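Local coordinates for conserved exported protein (Bacteroides fragilis, PDB 3CLW) that probably hydrolyses O-glycosyl bonds as a glycoside hydrolase of the family 30 type, its substrate being unknown, at residues 69-74 with 90-95; 82-87 with 141-146; 96-101 with 132-137; 159-164 with 212-217. All blocks are in the same frame, centred on the assembly; numbering follows the deposited sequence.

The four contacts lie within the family 30 domain, of the TIM-barrel clan. Interactions 1, 2 and 3 organise the long loop between strand 68-71 and helix 108-119: interaction 1 folds it back on the end of its own strand, while interactions 2 and 3 join it to the loop between strand 125-128 and helix 157-173. Interaction 4 packs helix 157-173 on helix 204-221. Interactions 1, 2 and 4 are buried, whereas interaction 3 is at the surface. Chemistry varies accordingly: hydroxyl and water bonds in 1, a carboxylate network in 2, ring and proline packing in 3, aliphatic packing in 4. Phe-163 in segment 159-164 touches residues of both interaction 1 and interaction 3.

Interaction 1 (69-74 with 90-95); sequences RVNIGA and NRTECF
The hydroxyl OG1 of Thr-92 is gripped twice: it accepts the backbone N-H of Ala-74, with N to OG1 at 2.8 Å and 157° at the hydrogen, and it is also hydrogen-bonded to Glu-198. A chi1 of 67° places OG1 between the backbone N and carbonyl carbon of Thr-92, facing the start of Ala-74, while CG2 lies 3.6 Å from OD1 of Asn-71. By their CA atoms, the two backbones are nearest at Gly-73 and Thr-92; the lack of a side chain on Gly-73 lets its CA approach O of Glu-93 to 3.0 Å in a CA-H...O contact. A water completes the polar join, donating to Gly-73 O at 3.0 Å and accepting from Phe-95 N at 2.8 Å. Beyond it the contact is apolar: CD1 of Ile-72 meets the edge of the Phe-95 ring at CE2, 4.0 Å away, the two side chains crossing at about a right angle. Strand 68-71 belongs to the TIM-type barrel, and the 90-95 segment is part of the loop that follows it. The chemistry implies that main-chain groups just past the strand are held by the Thr-92 hydroxyl and, through water, by Phe-95 N, with Glu-198 a second partner of that hydroxyl.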
loop_
_atom_site.group_PDB
_atom_site.type_symbol
_atom_site.label_atom_id
_atom_site.label_comp_id
_atom_site.label_asym_id
_atom_site.label_seq_id
_atom_site.Cartn_x
_atom_site.Cartn_y
_atom_site.Cartn_z
ATOM N N ARG A 69 -1.821 -7.295 2.036
ATOM C CA ARG A 69 -1.943 -6.922 3.441
ATOM C C ARG A 69 -3.218 -7.542 4.056
ATOM O O ARG A 69 -4.336 -7.262 3.607
ATOM C CB ARG A 69 -1.922 -5.406 3.632
ATOM C CG ARG A 69 -0.635 -4.696 3.166
ATOM C CD ARG A 69 -0.768 -3.159 3.216
ATOM N NE ARG A 69 -1.164 -2.686 4.548
ATOM C CZ ARG A 69 -0.321 -2.249 5.492
ATOM N NH1 ARG A 69 1.000 -2.174 5.280
ATOM N NH2 ARG A 69 -0.818 -1.866 6.657
ATOM N N VAL A 70 -3.024 -8.383 5.074
ATOM C CA VAL A 70 -4.105 -9.080 5.757
ATOM C C VAL A 70 -4.441 -8.425 7.123
ATOM O O VAL A 70 -3.571 -8.288 7.997
ATOM C CB VAL A 70 -3.749 -10.586 5.911
ATOM C CG1 VAL A 70 -4.816 -11.351 6.734
ATOM C CG2 VAL A 70 -3.570 -11.196 4.544
ATOM N N ASN A 71 -5.697 -8.018 7.280
ATOM C CA ASN A 71 -6.196 -7.443 8.525
ATOM C C ASN A 71 -6.516 -8.540 9.538
ATOM O O ASN A 71 -7.555 -9.210 9.457
ATOM C CB ASN A 71 -7.465 -6.593 8.264
ATOM C CG ASN A 71 -7.937 -5.818 9.513
ATOM O OD1 ASN A 71 -9.109 -5.510 9.645
ATOM N ND2 ASN A 71 -7.034 -5.526 10.422
ATOM N N ILE A 72 -5.611 -8.708 10.498
ATOM C CA ILE A 72 -5.830 -9.604 11.606
ATOM C C ILE A 72 -6.863 -8.935 12.511
ATOM O O ILE A 72 -6.656 -7.817 13.013
ATOM C CB ILE A 72 -4.505 -9.911 12.340
ATOM C CG1 ILE A 72 -3.513 -10.610 11.378
ATOM C CG2 ILE A 72 -4.754 -10.743 13.572
ATOM C CD1 ILE A 72 -4.013 -11.924 10.755
ATOM N N GLY A 73 -7.998 -9.607 12.671
ATOM C CA GLY A 73 -9.114 -9.071 13.431
ATOM C C GLY A 73 -8.916 -8.958 14.940
ATOM O O GLY A 73 -8.141 -9.692 15.547
ATOM N N ALA A 74 -9.690 -8.069 15.538
ATOM C CA ALA A 74 -9.550 -7.680 16.933
ATOM C C ALA A 74 -10.832 -8.076 17.646
ATOM O O ALA A 74 -10.973 -7.857 18.852
ATOM C CB ALA A 74 -9.303 -6.164 17.029
ATOM N N ASN A 90 -17.434 -3.634 8.649
ATOM C CA ASN A 90 -16.129 -3.252 9.179
ATOM C C ASN A 90 -15.745 -3.945 10.477
ATOM O O ASN A 90 -14.674 -3.671 11.025
ATOM C CB ASN A 90 -16.064 -1.743 9.354
ATOM C CG ASN A 90 -16.167 -1.002 8.035
ATOM O OD1 ASN A 90 -16.229 -1.600 6.980
ATOM N ND2 ASN A 90 -16.188 0.299 8.103
ATOM N N ARG A 91 -16.620 -4.831 10.952
ATOM C CA ARG A 91 -16.352 -5.678 12.111
ATOM C C ARG A 91 -15.448 -6.830 11.699
ATOM O O ARG A 91 -15.496 -7.283 10.546
ATOM C CB ARG A 91 -17.666 -6.241 12.673
ATOM C CG ARG A 91 -18.399 -5.251 13.571
ATOM C CD ARG A 91 -19.832 -5.705 13.851
ATOM N NE ARG A 91 -20.611 -4.591 14.369
ATOM C CZ ARG A 91 -21.910 -4.393 14.119
ATOM N NH1 ARG A 91 -22.627 -5.223 13.342
ATOM N NH2 ARG A 91 -22.481 -3.346 14.646
ATOM N N THR A 92 -14.625 -7.295 12.639
ATOM C CA THR A 92 -13.692 -8.402 12.390
ATOM C C THR A 92 -13.857 -9.472 13.450
ATOM O O THR A 92 -14.135 -9.153 14.616
ATOM C CB THR A 92 -12.181 -7.932 12.407
ATOM O OG1 THR A 92 -11.801 -7.519 13.735
ATOM C CG2 THR A 92 -11.953 -6.763 11.481
ATOM N N GLU A 93 -13.674 -10.728 13.073
ATOM C CA GLU A 93 -13.513 -11.760 14.060
ATOM C C GLU A 93 -12.126 -11.685 14.736
ATOM O O GLU A 93 -11.277 -10.894 14.339
ATOM C CB GLU A 93 -13.696 -13.139 13.419
ATOM C CG GLU A 93 -15.080 -13.330 12.803
ATOM C CD GLU A 93 -15.197 -14.642 12.106
ATOM O OE1 GLU A 93 -14.623 -14.788 11.013
ATOM O OE2 GLU A 93 -15.829 -15.540 12.690
ATOM N N CYS A 94 -11.916 -12.481 15.778
ATOM C CA CYS A 94 -10.597 -12.572 16.391
ATOM C C CYS A 94 -10.274 -14.049 16.575
ATOM O O CYS A 94 -11.088 -14.803 17.134
ATOM C CB CYS A 94 -10.530 -11.811 17.747
ATOM S SG CYS A 94 -8.860 -11.659 18.426
ATOM N N PHE A 95 -9.081 -14.458 16.142
ATOM C CA PHE A 95 -8.632 -15.845 16.394
ATOM C C PHE A 95 -8.597 -16.199 17.894
ATOM O O PHE A 95 -8.836 -17.350 18.259
ATOM C CB PHE A 95 -7.243 -16.123 15.785
ATOM C CG PHE A 95 -7.175 -15.955 14.277
ATOM C CD1 PHE A 95 -8.112 -16.558 13.451
ATOM C CD2 PHE A 95 -6.165 -15.184 13.698
ATOM C CE1 PHE A 95 -8.015 -16.419 12.044
ATOM C CE2 PHE A 95 -6.067 -15.030 12.297
ATOM C CZ PHE A 95 -6.998 -15.637 11.481
HETATM O O HOH W 1 -7.721 -12.479 14.660
#

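Interaction 2 (82-87 with 141-146)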
loop_
_atom_site.group_PDB
_atom_site.type_symbol
_atom_site.label_atom_id
_atom_site.label_comp_id
_atom_site.label_asym_id
_atom_site.label_seq_id
_atom_site.Cartn_x
_atom_site.Cartn_y
_atom_site.Cartn_z
ATOM N N ALA A 82 -21.413 -4.791 22.507
ATOM C CA ALA A 82 -20.773 -3.746 23.296
ATOM C C ALA A 82 -20.868 -2.427 22.543
ATOM O O ALA A 82 -21.538 -2.374 21.508
ATOM C CB ALA A 82 -19.285 -4.113 23.566
ATOM N N LYS A 83 -20.190 -1.379 23.024
ATOM C CA LYS A 83 -20.072 -0.122 22.261
ATOM C C LYS A 83 -18.962 -0.297 21.224
ATOM O O LYS A 83 -17.825 0.130 21.429
ATOM C CB LYS A 83 -19.788 1.096 23.159
ATOM C CG LYS A 83 -20.718 1.183 24.374
ATOM C CD LYS A 83 -20.727 2.545 25.102
ATOM C CE LYS A 83 -21.962 2.567 26.068
ATOM N NZ LYS A 83 -22.020 3.781 26.999
ATOM N N GLU A 84 -19.306 -0.963 20.125
ATOM C CA GLU A 84 -18.315 -1.446 19.157
ATOM C C GLU A 84 -18.469 -0.794 17.785
ATOM O O GLU A 84 -19.264 0.136 17.617
ATOM C CB GLU A 84 -18.433 -2.965 19.030
ATOM C CG GLU A 84 -17.535 -3.743 19.983
ATOM C CD GLU A 84 -16.036 -3.693 19.586
ATOM O OE1 GLU A 84 -15.674 -2.992 18.622
ATOM O OE2 GLU A 84 -15.210 -4.346 20.254
ATOM N N VAL A 85 -17.695 -1.272 16.809
ATOM C CA VAL A 85 -17.870 -0.890 15.404
ATOM C C VAL A 85 -19.361 -0.944 15.063
ATOM O O VAL A 85 -20.057 -1.935 15.370
ATOM C CB VAL A 85 -17.052 -1.832 14.469
ATOM C CG1 VAL A 85 -17.240 -1.482 12.983
ATOM C CG2 VAL A 85 -15.563 -1.784 14.852
ATOM N N ASP A 86 -19.848 0.127 14.444
ATOM C CA ASP A 86 -21.299 0.353 14.314
ATOM C C ASP A 86 -21.954 -0.216 13.044
ATOM O O ASP A 86 -23.119 0.069 12.764
ATOM C CB ASP A 86 -21.638 1.850 14.496
ATOM C CG ASP A 86 -21.052 2.742 13.406
ATOM O OD1 ASP A 86 -20.696 2.270 12.307
ATOM O OD2 ASP A 86 -20.944 3.961 13.648
ATOM N N ASN A 87 -21.222 -1.028 12.286
ATOM C CA ASN A 87 -21.743 -1.561 11.045
ATOM C C ASN A 87 -21.141 -2.938 10.776
ATOM O O ASN A 87 -20.084 -3.314 11.342
ATOM C CB ASN A 87 -21.422 -0.601 9.893
ATOM C CG ASN A 87 -19.949 -0.511 9.630
ATOM O OD1 ASN A 87 -19.395 -1.358 8.934
ATOM N ND2 ASN A 87 -19.289 0.511 10.200
ATOM N N SER A 141 -13.209 -2.734 24.162
ATOM C CA SER A 141 -13.767 -2.621 22.844
ATOM C C SER A 141 -12.658 -2.211 21.862
ATOM O O SER A 141 -11.640 -1.642 22.245
ATOM C CB SER A 141 -14.903 -1.604 22.851
ATOM O OG SER A 141 -15.279 -1.267 21.538
ATOM N N THR A 142 -12.847 -2.552 20.588
ATOM C CA THR A 142 -11.927 -2.092 19.544
ATOM C C THR A 142 -12.167 -0.597 19.261
ATOM O O THR A 142 -11.342 0.073 18.620
ATOM C CB THR A 142 -12.111 -2.904 18.265
ATOM O OG1 THR A 142 -13.386 -2.596 17.704
ATOM C CG2 THR A 142 -12.058 -4.406 18.542
ATOM N N VAL A 143 -13.310 -0.077 19.726
ATOM C CA VAL A 143 -13.511 1.372 19.739
ATOM C C VAL A 143 -13.025 1.952 21.080
ATOM O O VAL A 143 -13.605 1.702 22.148
ATOM C CB VAL A 143 -14.964 1.776 19.369
ATOM C CG1 VAL A 143 -15.075 3.309 19.211
ATOM C CG2 VAL A 143 -15.414 1.051 18.054
ATOM N N SER A 144 -11.923 2.697 20.995
ATOM C CA SER A 144 -11.279 3.311 22.147
ATOM C C SER A 144 -12.173 4.442 22.671
ATOM O O SER A 144 -13.087 4.872 21.978
ATOM C CB SER A 144 -9.920 3.848 21.754
ATOM O OG SER A 144 -10.089 4.736 20.676
ATOM N N THR A 145 -11.913 4.912 23.888
ATOM C CA THR A 145 -12.746 5.962 24.468
ATOM C C THR A 145 -11.951 7.172 24.984
ATOM O O THR A 145 -12.467 7.949 25.779
ATOM C CB THR A 145 -13.689 5.409 25.572
ATOM O OG1 THR A 145 -12.922 4.712 26.548
ATOM C CG2 THR A 145 -14.700 4.457 25.003
ATOM N N ASP A 146 -10.703 7.309 24.532
ATOM C CA ASP A 146 -9.858 8.453 24.834
ATOM C C ASP A 146 -8.676 8.572 23.868
ATOM O O ASP A 146 -8.397 7.671 23.078
ATOM C CB ASP A 146 -9.352 8.404 26.297
ATOM C CG ASP A 146 -8.414 7.235 26.567
ATOM O OD1 ASP A 146 -7.280 7.192 26.028
ATOM O OD2 ASP A 146 -8.815 6.358 27.350
HETATM O O HOH W 2 -16.127 1.805 23.165
#
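A bend at the second torsion of Glu-84 (chi2 -73°) turns its carboxylate toward Ser-141 and Thr-142, and a chi1 of 68° on Thr-142 sets OG1 between its backbone N and carbonyl carbon, facing that carboxylate. The contact joins two beta-alpha loops of the TIM-type barrel, those after strands 68-71 and 125-128, and holds an ST turn in which Val-143 N donates to Ser-141 OG over 2.9 Å. Both carboxylate oxygens of Glu-84 are engaged. OE2 takes the N-H of Thr-142 at 3.0 Å from N, nearly straight at 168° but arriving from above the carboxylate plane, and is also bonded by Asn-79. OE1 receives Val-85 N, 3.2 Å away, on its anti lone pair, and the Thr-142 hydroxyl as well; that OE1 to OG1 separation, 2.5 Å, is so short that its exact value is doubtful. Several donors converging on one buried carboxylate would be expected to stabilise its charged form. Ser-141 OG, while accepting within its turn, donates to Lys-83 O at 2.9 Å, from above the carbonyl plane. Next to these bonds, CG2 of Val-143 packs 3.5 Å from N of Val-85. A water also bridges the two backbones, donating to Lys-83 O, 3.0 Å away, and Val-143 O, 2.7 Å away.

Interaction 3 (96-101 with 132-137)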
loop_
_atom_site.group_PDB
_atom_site.type_symbol
_atom_site.label_atom_id
_atom_site.label_comp_id
_atom_site.label_asym_id
_atom_site.label_seq_id
_atom_site.Cartn_x
_atom_site.Cartn_y
_atom_site.Cartn_z
ATOM N N LEU A 96 -8.298 -15.216 18.738
ATOM C CA LEU A 96 -8.160 -15.451 20.164
ATOM C C LEU A 96 -9.408 -14.982 20.895
ATOM O O LEU A 96 -9.972 -13.944 20.574
ATOM C CB LEU A 96 -6.907 -14.742 20.731
ATOM C CG LEU A 96 -6.628 -14.697 22.239
ATOM C CD1 LEU A 96 -6.350 -16.085 22.780
ATOM C CD2 LEU A 96 -5.400 -13.799 22.501
ATOM N N SER A 97 -9.814 -15.756 21.888
ATOM C CA SER A 97 -10.955 -15.418 22.697
ATOM C C SER A 97 -10.551 -15.089 24.153
ATOM O O SER A 97 -9.437 -15.396 24.600
ATOM C CB SER A 97 -12.008 -16.548 22.624
ATOM O OG SER A 97 -11.471 -17.731 23.157
ATOM N N PRO A 98 -11.457 -14.429 24.900
ATOM C CA PRO A 98 -11.074 -13.988 26.247
ATOM C C PRO A 98 -10.620 -15.123 27.189
ATOM O O PRO A 98 -9.866 -14.865 28.108
ATOM C CB PRO A 98 -12.343 -13.314 26.767
ATOM C CG PRO A 98 -13.110 -12.924 25.530
ATOM C CD PRO A 98 -12.841 -14.047 24.565
ATOM N N ASP A 99 -11.059 -16.352 26.969
ATOM C CA ASP A 99 -10.498 -17.487 27.699
ATOM C C ASP A 99 -9.094 -17.949 27.251
ATOM O O ASP A 99 -8.563 -18.927 27.795
ATOM C CB ASP A 99 -11.465 -18.685 27.682
ATOM C CG ASP A 99 -11.730 -19.246 26.266
ATOM O OD1 ASP A 99 -11.043 -18.888 25.279
ATOM O OD2 ASP A 99 -12.655 -20.070 26.149
ATOM N N GLY A 100 -8.491 -17.261 26.282
ATOM C CA GLY A 100 -7.155 -17.622 25.829
ATOM C C GLY A 100 -7.073 -18.786 24.846
ATOM O O GLY A 100 -5.992 -19.232 24.531
ATOM N N LYS A 101 -8.207 -19.258 24.340
ATOM C CA LYS A 101 -8.222 -20.282 23.285
ATOM C C LYS A 101 -8.191 -19.693 21.868
ATOM O O LYS A 101 -8.662 -18.581 21.620
ATOM C CB LYS A 101 -9.442 -21.203 23.418
ATOM C CG LYS A 101 -9.532 -21.957 24.721
ATOM C CD LYS A 101 -8.249 -22.716 25.031
ATOM C CE LYS A 101 -8.469 -23.688 26.202
ATOM N NZ LYS A 101 -7.162 -24.074 26.836
ATOM N N ALA A 132 -5.884 -4.020 19.191
ATOM C CA ALA A 132 -5.606 -5.223 19.953
ATOM C C ALA A 132 -6.948 -5.868 20.215
ATOM O O ALA A 132 -7.967 -5.194 20.144
ATOM C CB ALA A 132 -4.870 -4.869 21.267
ATOM N N PRO A 133 -6.961 -7.181 20.491
ATOM C CA PRO A 133 -8.228 -7.877 20.762
ATOM C C PRO A 133 -9.066 -7.135 21.803
ATOM O O PRO A 133 -8.501 -6.595 22.750
ATOM C CB PRO A 133 -7.782 -9.267 21.246
ATOM C CG PRO A 133 -6.474 -9.475 20.556
ATOM C CD PRO A 133 -5.810 -8.107 20.513
ATOM N N TYR A 134 -10.391 -7.073 21.603
ATOM C CA TYR A 134 -11.220 -6.236 22.470
ATOM C C TYR A 134 -10.949 -6.426 23.978
ATOM O O TYR A 134 -10.934 -5.463 24.731
ATOM C CB TYR A 134 -12.712 -6.369 22.148
ATOM C CG TYR A 134 -13.286 -7.724 22.340
ATOM C CD1 TYR A 134 -13.151 -8.721 21.346
ATOM C CD2 TYR A 134 -13.991 -8.041 23.488
ATOM C CE1 TYR A 134 -13.689 -9.976 21.507
ATOM C CE2 TYR A 134 -14.517 -9.324 23.663
ATOM C CZ TYR A 134 -14.374 -10.270 22.675
ATOM O OH TYR A 134 -14.931 -11.544 22.837
ATOM N N PHE A 135 -10.750 -7.664 24.391
ATOM C CA PHE A 135 -10.595 -8.024 25.787
ATOM C C PHE A 135 -9.249 -7.625 26.412
ATOM O O PHE A 135 -9.061 -7.798 27.617
ATOM C CB PHE A 135 -10.855 -9.534 25.980
ATOM C CG PHE A 135 -10.161 -10.418 24.962
ATOM C CD1 PHE A 135 -10.828 -10.823 23.802
ATOM C CD2 PHE A 135 -8.836 -10.844 25.166
ATOM C CE1 PHE A 135 -10.208 -11.630 22.876
ATOM C CE2 PHE A 135 -8.211 -11.651 24.235
ATOM C CZ PHE A 135 -8.898 -12.034 23.088
ATOM N N MET A 136 -8.322 -7.107 25.604
ATOM C CA MET A 136 -7.007 -6.655 26.060
ATOM C C MET A 136 -7.018 -5.142 26.188
ATOM O O MET A 136 -6.043 -4.561 26.621
ATOM C CB MET A 136 -5.914 -6.975 25.010
ATOM C CG MET A 136 -5.492 -8.443 24.902
ATOM S SD MET A 136 -3.901 -8.694 24.056
ATOM C CE MET A 136 -4.127 -10.403 23.869
ATOM N N THR A 137 -8.079 -4.499 25.719
ATOM C CA THR A 137 -8.049 -3.040 25.576
ATOM C C THR A 137 -8.471 -2.361 26.878
ATOM O O THR A 137 -8.958 -3.033 27.788
ATOM C CB THR A 137 -8.967 -2.586 24.446
ATOM O OG1 THR A 137 -10.312 -2.947 24.769
ATOM C CG2 THR A 137 -8.556 -3.236 23.115
#
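A type I beta turn from Ser-97 to Gly-100 lays Pro-98 over the ring of Phe-135, a residue of the short 3-10 segment 134-136. The evidence is a CH-pi contact: CA of Pro-98 stands 3.9 Å from the centroid of the Phe-135 ring and only 9° off its normal. The proline ring follows, with CG at 3.6 Å from CD1 of Phe-135, and that same CG reaches OH of Tyr-134 at 3.5 Å. Behind Phe-135, CB of Pro-133 rests against the opposite face, so the ring lies between two prolines, one from each loop. A chi1 of 46° holds CG of Phe-135 between its backbone N and carbonyl carbon, and the ring projects toward the other loop.

These loops follow strands 68-71 and 125-128 of the TIM-type barrel, and here their outer parts meet at the surface. No hydrogen bond crosses between them. Leu-96 instead addresses the rim of Phe-135 with its carbonyl and its side chain: its O lies near the ring plane, 3.3 Å from CE1, and its CG is 3.6 Å from CZ. CD2 of Leu-96 then extends to CE of Met-136 at 3.9 Å, the two side chains crossing at about a right angle. Polar bonds shape each loop internally. Asp-99 OD1 accepts from Lys-101 N at 3.0 Å in an Asx turn that overlaps the beta turn, and Tyr-134 O receives both the backbone N-H and the hydroxyl of Thr-137.

Interaction 4 (159-164 with 212-217)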
loop_
_atom_site.group_PDB
_atom_site.type_symbol
_atom_site.label_atom_id
_atom_site.label_comp_id
_atom_site.label_asym_id
_atom_site.label_seq_id
_atom_site.Cartn_x
_atom_site.Cartn_y
_atom_site.Cartn_z
ATOM N N ASP A 159 1.339 -9.849 25.731
ATOM C CA ASP A 159 0.196 -10.661 25.301
ATOM C C ASP A 159 -0.189 -10.372 23.838
ATOM O O ASP A 159 -0.395 -11.301 23.043
ATOM C CB ASP A 159 -1.029 -10.423 26.203
ATOM C CG ASP A 159 -0.732 -10.665 27.661
ATOM O OD1 ASP A 159 -1.165 -11.687 28.198
ATOM O OD2 ASP A 159 -0.045 -9.845 28.274
ATOM N N PHE A 160 -0.292 -9.093 23.503
ATOM C CA PHE A 160 -0.641 -8.691 22.156
ATOM C C PHE A 160 0.446 -9.124 21.161
ATOM O O PHE A 160 0.140 -9.758 20.137
ATOM C CB PHE A 160 -0.949 -7.192 22.099
ATOM C CG PHE A 160 -1.400 -6.698 20.756
ATOM C CD1 PHE A 160 -2.172 -7.499 19.913
ATOM C CD2 PHE A 160 -1.074 -5.403 20.349
ATOM C CE1 PHE A 160 -2.594 -7.035 18.662
ATOM C CE2 PHE A 160 -1.508 -4.907 19.105
ATOM C CZ PHE A 160 -2.281 -5.748 18.248
ATOM N N ALA A 161 1.702 -8.814 21.464
ATOM C CA ALA A 161 2.828 -9.265 20.616
ATOM C C ALA A 161 2.802 -10.780 20.428
ATOM O O ALA A 161 3.036 -11.271 19.310
ATOM C CB ALA A 161 4.175 -8.801 21.174
ATOM N N ARG A 162 2.511 -11.517 21.502
ATOM C CA ARG A 162 2.448 -12.955 21.402
ATOM C C ARG A 162 1.292 -13.451 20.494
ATOM O O ARG A 162 1.447 -14.421 19.766
ATOM C CB ARG A 162 2.380 -13.605 22.772
ATOM C CG ARG A 162 3.759 -13.644 23.497
ATOM C CD ARG A 162 3.724 -14.658 24.632
ATOM N NE ARG A 162 2.723 -14.307 25.634
ATOM C CZ ARG A 162 2.965 -13.578 26.733
ATOM N NH1 ARG A 162 4.191 -13.089 26.991
ATOM N NH2 ARG A 162 1.967 -13.322 27.588
ATOM N N PHE A 163 0.152 -12.765 20.576
ATOM C CA PHE A 163 -1.010 -13.023 19.747
ATOM C C PHE A 163 -0.671 -12.835 18.261
ATOM O O PHE A 163 -0.937 -13.727 17.467
ATOM C CB PHE A 163 -2.180 -12.111 20.139
ATOM C CG PHE A 163 -3.257 -12.026 19.083
ATOM C CD1 PHE A 163 -4.116 -13.104 18.854
ATOM C CD2 PHE A 163 -3.406 -10.870 18.315
ATOM C CE1 PHE A 163 -5.121 -13.046 17.868
ATOM C CE2 PHE A 163 -4.430 -10.780 17.331
ATOM C CZ PHE A 163 -5.274 -11.902 17.110
ATOM N N LEU A 164 -0.081 -11.683 17.922
ATOM C CA LEU A 164 0.373 -11.382 16.561
ATOM C C LEU A 164 1.418 -12.368 16.019
ATOM O O LEU A 164 1.329 -12.781 14.872
ATOM C CB LEU A 164 0.932 -9.969 16.471
ATOM C CG LEU A 164 -0.037 -8.814 16.710
ATOM C CD1 LEU A 164 0.729 -7.511 16.766
ATOM C CD2 LEU A 164 -1.032 -8.781 15.539
ATOM N N GLU A 212 9.492 -3.549 20.929
ATOM C CA GLU A 212 10.294 -4.279 21.877
ATOM C C GLU A 212 9.677 -5.649 22.156
ATOM O O GLU A 212 10.368 -6.674 22.085
ATOM C CB GLU A 212 10.429 -3.441 23.156
ATOM C CG GLU A 212 11.109 -4.103 24.336
ATOM C CD GLU A 212 11.335 -3.079 25.488
ATOM O OE1 GLU A 212 10.354 -2.420 25.962
ATOM O OE2 GLU A 212 12.512 -2.907 25.875
ATOM N N GLU A 213 8.378 -5.675 22.453
ATOM C CA GLU A 213 7.713 -6.943 22.753
ATOM C C GLU A 213 7.600 -7.887 21.534
ATOM O O GLU A 213 7.789 -9.119 21.655
ATOM C CB GLU A 213 6.344 -6.696 23.397
ATOM C CG GLU A 213 6.403 -5.976 24.740
ATOM C CD GLU A 213 7.250 -6.689 25.806
ATOM O OE1 GLU A 213 7.360 -7.934 25.820
ATOM O OE2 GLU A 213 7.808 -5.981 26.669
ATOM N N LEU A 214 7.289 -7.320 20.368
ATOM C CA LEU A 214 7.249 -8.131 19.128
ATOM C C LEU A 214 8.624 -8.714 18.840
ATOM O O LEU A 214 8.751 -9.875 18.523
ATOM C CB LEU A 214 6.774 -7.300 17.940
ATOM C CG LEU A 214 5.257 -7.253 17.784
ATOM C CD1 LEU A 214 4.910 -6.065 16.919
ATOM C CD2 LEU A 214 4.741 -8.592 17.180
ATOM N N ASP A 215 9.655 -7.892 18.971
ATOM C CA ASP A 215 11.034 -8.346 18.785
ATOM C C ASP A 215 11.319 -9.585 19.626
ATOM O O ASP A 215 11.793 -10.576 19.118
ATOM C CB ASP A 215 12.007 -7.224 19.113
ATOM C CG ASP A 215 13.452 -7.628 18.897
ATOM O OD1 ASP A 215 13.891 -7.706 17.724
ATOM O OD2 ASP A 215 14.150 -7.851 19.915
ATOM N N LYS A 216 11.001 -9.524 20.907
ATOM C CA LYS A 216 11.205 -10.634 21.824
ATOM C C LYS A 216 10.372 -11.871 21.438
ATOM O O LYS A 216 10.867 -13.001 21.419
ATOM C CB LYS A 216 10.850 -10.154 23.232
ATOM C CG LYS A 216 10.985 -11.180 24.344
ATOM C CD LYS A 216 10.465 -10.522 25.632
ATOM C CE LYS A 216 10.711 -11.356 26.891
ATOM N NZ LYS A 216 10.906 -10.434 28.094
ATOM N N ALA A 217 9.095 -11.649 21.146
ATOM C CA ALA A 217 8.186 -12.727 20.743
ATOM C C ALA A 217 8.631 -13.423 19.428
ATOM O O ALA A 217 8.564 -14.654 19.309
ATOM C CB ALA A 217 6.755 -12.156 20.644
#
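Ala-161 points its CB toward segment 212-217 of helix 204-221, where it lies 3.5 Å from Leu-214 N and 3.6 Å from Glu-213 C. Three side chains of the partner meet this methyl: CB of Glu-213 at 3.8 Å from CB of Ala-161, CG of Leu-214 at 3.9 Å from that CB, and CB of Ala-217 a little farther off. So small a group at the crossing fits the short axis separation of 8.4 Å, measured between the two helical segments, which cross at -48°. Leu-214 sets off beside the partner helix, but its end swings inward: with chi1 -86° its CD2 comes over the main chain of the partner, 3.8 Å from O of Ala-161, and touches CB of Leu-164 at 4.1 Å. The two leucines cross at a slant, Leu-164 directed toward the other helix and the end of Leu-214 coming nearer to it. Arg-162, at the exposed margin, directs its CB away, and its CG and backbone N just approach CB of Ala-217; its guanidinium is paired instead with Asp-159 and Asp-158. No hydrogen bond joins the two segments. These helices follow strands 125-128 and 178-182, neighbours in the TIM-type barrel. On the inner side, Leu-214 also packs on Ile-227 of strand 226-232, while Phe-160 and Leu-164 rest on Thr-129, just past strand 125-128.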